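Local coordinates for polymerase subunit PA (Dhori virus, PDB 4CGS), which probably binds RNA as part of the viral polymerase, this fragment being the N-terminal domain, counterpart of the cap-snatching domains of other orthomyxoviruses, at residues Asp50-Asn55 against Glu140-Asp145. Residues are numbered along the deposited sequence; the frame is centred on the assembly and turned at random.
Sequences DMHLHN and EVQRQD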
loop_
_atom_site.group_PDB
_atom_site.type_symbol
_atom_site.label_atom_id
_atom_site.label_comp_id
_atom_site.label_asym_id
_atom_site.label_seq_id
_atom_site.Cartn_x
_atom_site.Cartn_y
_atom_site.Cartn_z
ATOM N N ASP A 50 -3.593 -5.882 9.398
ATOM C CA ASP A 50 -3.301 -5.935 10.860
ATOM C C ASP A 50 -4.365 -6.538 11.732
ATOM O O ASP A 50 -5.336 -5.865 11.995
ATOM C CB ASP A 50 -3.041 -4.508 11.377
ATOM C CG ASP A 50 -2.553 -4.420 12.859
ATOM O OD1 ASP A 50 -2.018 -5.401 13.476
ATOM O OD2 ASP A 50 -2.587 -3.278 13.405
ATOM N N MET A 51 -4.192 -7.782 12.197
ATOM C CA MET A 51 -5.091 -8.443 13.197
ATOM C C MET A 51 -6.503 -8.632 12.644
ATOM O O MET A 51 -7.415 -8.998 13.383
ATOM C CB MET A 51 -5.111 -7.696 14.524
ATOM C CG MET A 51 -3.763 -7.697 15.238
ATOM S SD MET A 51 -3.620 -6.693 16.759
ATOM C CE MET A 51 -3.940 -4.970 16.293
ATOM N N HIS A 52 -6.731 -8.464 11.341
ATOM C CA HIS A 52 -8.055 -8.736 10.767
ATOM C C HIS A 52 -8.120 -10.218 10.443
ATOM O O HIS A 52 -7.255 -10.732 9.746
ATOM C CB HIS A 52 -8.300 -7.910 9.494
ATOM C CG HIS A 52 -8.600 -6.516 9.795
ATOM N ND1 HIS A 52 -9.820 -6.107 10.240
ATOM C CD2 HIS A 52 -7.767 -5.419 9.845
ATOM C CE1 HIS A 52 -9.730 -4.773 10.537
ATOM N NE2 HIS A 52 -8.474 -4.384 10.357
ATOM N N LEU A 53 -9.141 -10.905 10.945
ATOM C CA LEU A 53 -9.252 -12.373 10.819
ATOM C C LEU A 53 -10.452 -12.745 9.974
ATOM O O LEU A 53 -11.467 -12.005 9.902
ATOM C CB LEU A 53 -9.374 -13.057 12.192
ATOM C CG LEU A 53 -8.291 -12.856 13.267
ATOM C CD1 LEU A 53 -8.794 -13.556 14.532
ATOM C CD2 LEU A 53 -6.885 -13.297 12.864
ATOM N N HIS A 54 -10.344 -13.891 9.349
ATOM C CA HIS A 54 -11.442 -14.557 8.660
ATOM C C HIS A 54 -11.270 -16.040 8.922
ATOM O O HIS A 54 -10.193 -16.557 8.731
ATOM C CB HIS A 54 -11.403 -14.269 7.128
ATOM C CG HIS A 54 -12.298 -15.207 6.309
ATOM N ND1 HIS A 54 -13.642 -15.164 6.421
ATOM C CD2 HIS A 54 -11.987 -16.176 5.402
ATOM C CE1 HIS A 54 -14.171 -16.119 5.611
ATOM N NE2 HIS A 54 -13.168 -16.747 4.989
ATOM N N ASN A 55 -12.292 -16.700 9.476
ATOM C CA ASN A 55 -12.270 -18.100 9.840
ATOM C C ASN A 55 -11.106 -18.372 10.791
ATOM O O ASN A 55 -10.427 -19.407 10.691
ATOM C CB ASN A 55 -12.168 -18.948 8.579
ATOM C CG ASN A 55 -12.517 -20.375 8.810
ATOM O OD1 ASN A 55 -13.201 -20.708 9.755
ATOM N ND2 ASN A 55 -12.031 -21.224 7.959
ATOM N N GLU A 140 -14.749 0.178 8.923
ATOM C CA GLU A 140 -14.499 1.442 9.619
ATOM C C GLU A 140 -13.121 1.415 10.296
ATOM O O GLU A 140 -12.416 2.427 10.291
ATOM C CB GLU A 140 -15.623 1.705 10.608
ATOM C CG GLU A 140 -15.544 3.073 11.229
ATOM C CD GLU A 140 -16.642 3.393 12.245
ATOM O OE1 GLU A 140 -17.388 2.496 12.580
ATOM O OE2 GLU A 140 -16.713 4.534 12.724
ATOM N N VAL A 141 -12.742 0.305 10.891
ATOM C CA VAL A 141 -11.455 0.187 11.581
ATOM C C VAL A 141 -10.315 0.294 10.582
ATOM O O VAL A 141 -9.342 1.014 10.807
ATOM C CB VAL A 141 -11.366 -1.161 12.388
ATOM C CG1 VAL A 141 -9.934 -1.371 12.890
ATOM C CG2 VAL A 141 -12.338 -1.185 13.570
ATOM N N GLN A 142 -10.420 -0.395 9.433
ATOM C CA GLN A 142 -9.429 -0.232 8.403
ATOM C C GLN A 142 -9.300 1.178 7.872
ATOM O O GLN A 142 -8.197 1.691 7.714
ATOM C CB GLN A 142 -9.753 -1.183 7.240
ATOM C CG GLN A 142 -9.652 -2.673 7.573
ATOM C CD GLN A 142 -10.082 -3.529 6.434
ATOM O OE1 GLN A 142 -11.211 -3.327 5.944
ATOM N NE2 GLN A 142 -9.271 -4.490 6.011
ATOM N N ARG A 143 -10.431 1.831 7.635
ATOM C CA ARG A 143 -10.371 3.215 7.208
ATOM C C ARG A 143 -9.690 4.140 8.206
ATOM O O ARG A 143 -8.857 4.962 7.862
ATOM C CB ARG A 143 -11.798 3.787 6.854
ATOM C CG ARG A 143 -12.487 3.059 5.753
ATOM C CD ARG A 143 -13.673 3.772 5.268
ATOM N NE ARG A 143 -14.669 4.071 6.273
ATOM C CZ ARG A 143 -15.647 3.250 6.620
ATOM N NH1 ARG A 143 -15.767 2.043 6.083
ATOM N NH2 ARG A 143 -16.513 3.621 7.548
ATOM N N GLN A 144 -10.002 3.918 9.466
ATOM C CA GLN A 144 -9.358 4.676 10.545
ATOM C C GLN A 144 -7.881 4.423 10.614
ATOM O O GLN A 144 -7.136 5.401 10.702
ATOM C CB GLN A 144 -10.065 4.361 11.875
ATOM C CG GLN A 144 -11.435 4.999 12.103
ATOM C CD GLN A 144 -11.215 6.462 12.468
ATOM O OE1 GLN A 144 -11.021 6.823 13.651
ATOM N NE2 GLN A 144 -11.183 7.284 11.468
ATOM N N ASP A 145 -7.459 3.174 10.557
ATOM C CA ASP A 145 -6.047 2.888 10.708
ATOM C C ASP A 145 -5.246 3.385 9.532
ATOM O O ASP A 145 -4.150 3.967 9.680
ATOM C CB ASP A 145 -5.825 1.413 10.901
ATOM C CG ASP A 145 -6.255 0.869 12.243
ATOM O OD1 ASP A 145 -6.524 1.681 13.171
ATOM O OD2 ASP A 145 -6.401 -0.364 12.336
HETATM O O HOH W 1 -3.447 -1.023 12.253
HETATM O O HOH W 2 -7.175 -2.004 10.225
#
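His52, in the loop just before edge strand 53-54 of the mixed sheet in the alpha/beta PA N-terminal domain, meets Val141 and Gln142 in the first turn of helix 140-157. The tight part is a ring packed on an aliphatic chain: Gln142 CG lies 3.5 Å from His52 NE2. The amide NE2 of Gln142 sits 4.2 Å from the ring plane, over its centre. Amide and ring planes are turned 48° apart. Chi1 of -65° sets Gln142 CG beside its own backbone N, and the extended chain beyond carries the amide NE2 over the ring face. That amide is pinned elsewhere, OE1 by Asp139 N and NE2 by Ile48 O and Tyr60 OH, which should fix its rotation. At the ring's edge, Val141 CG1 comes to 4.1 Å from His52 CE1.

The looser part, beyond the NE2 end of the ring, illustrates how water can replace direct packing. Two carboxylates, probably both negative, come near each other there, Asp50 OD2 lying 4.9 Å from Asp145 OD2. A water that donates to Asp50 OD2 and, weakly, to Asp145 OD2 probably eases the repulsion. A second water lies in the imidazole plane, 2.7 Å from His52 NE2, and donates to Asp145 OD2 at 2.8 Å.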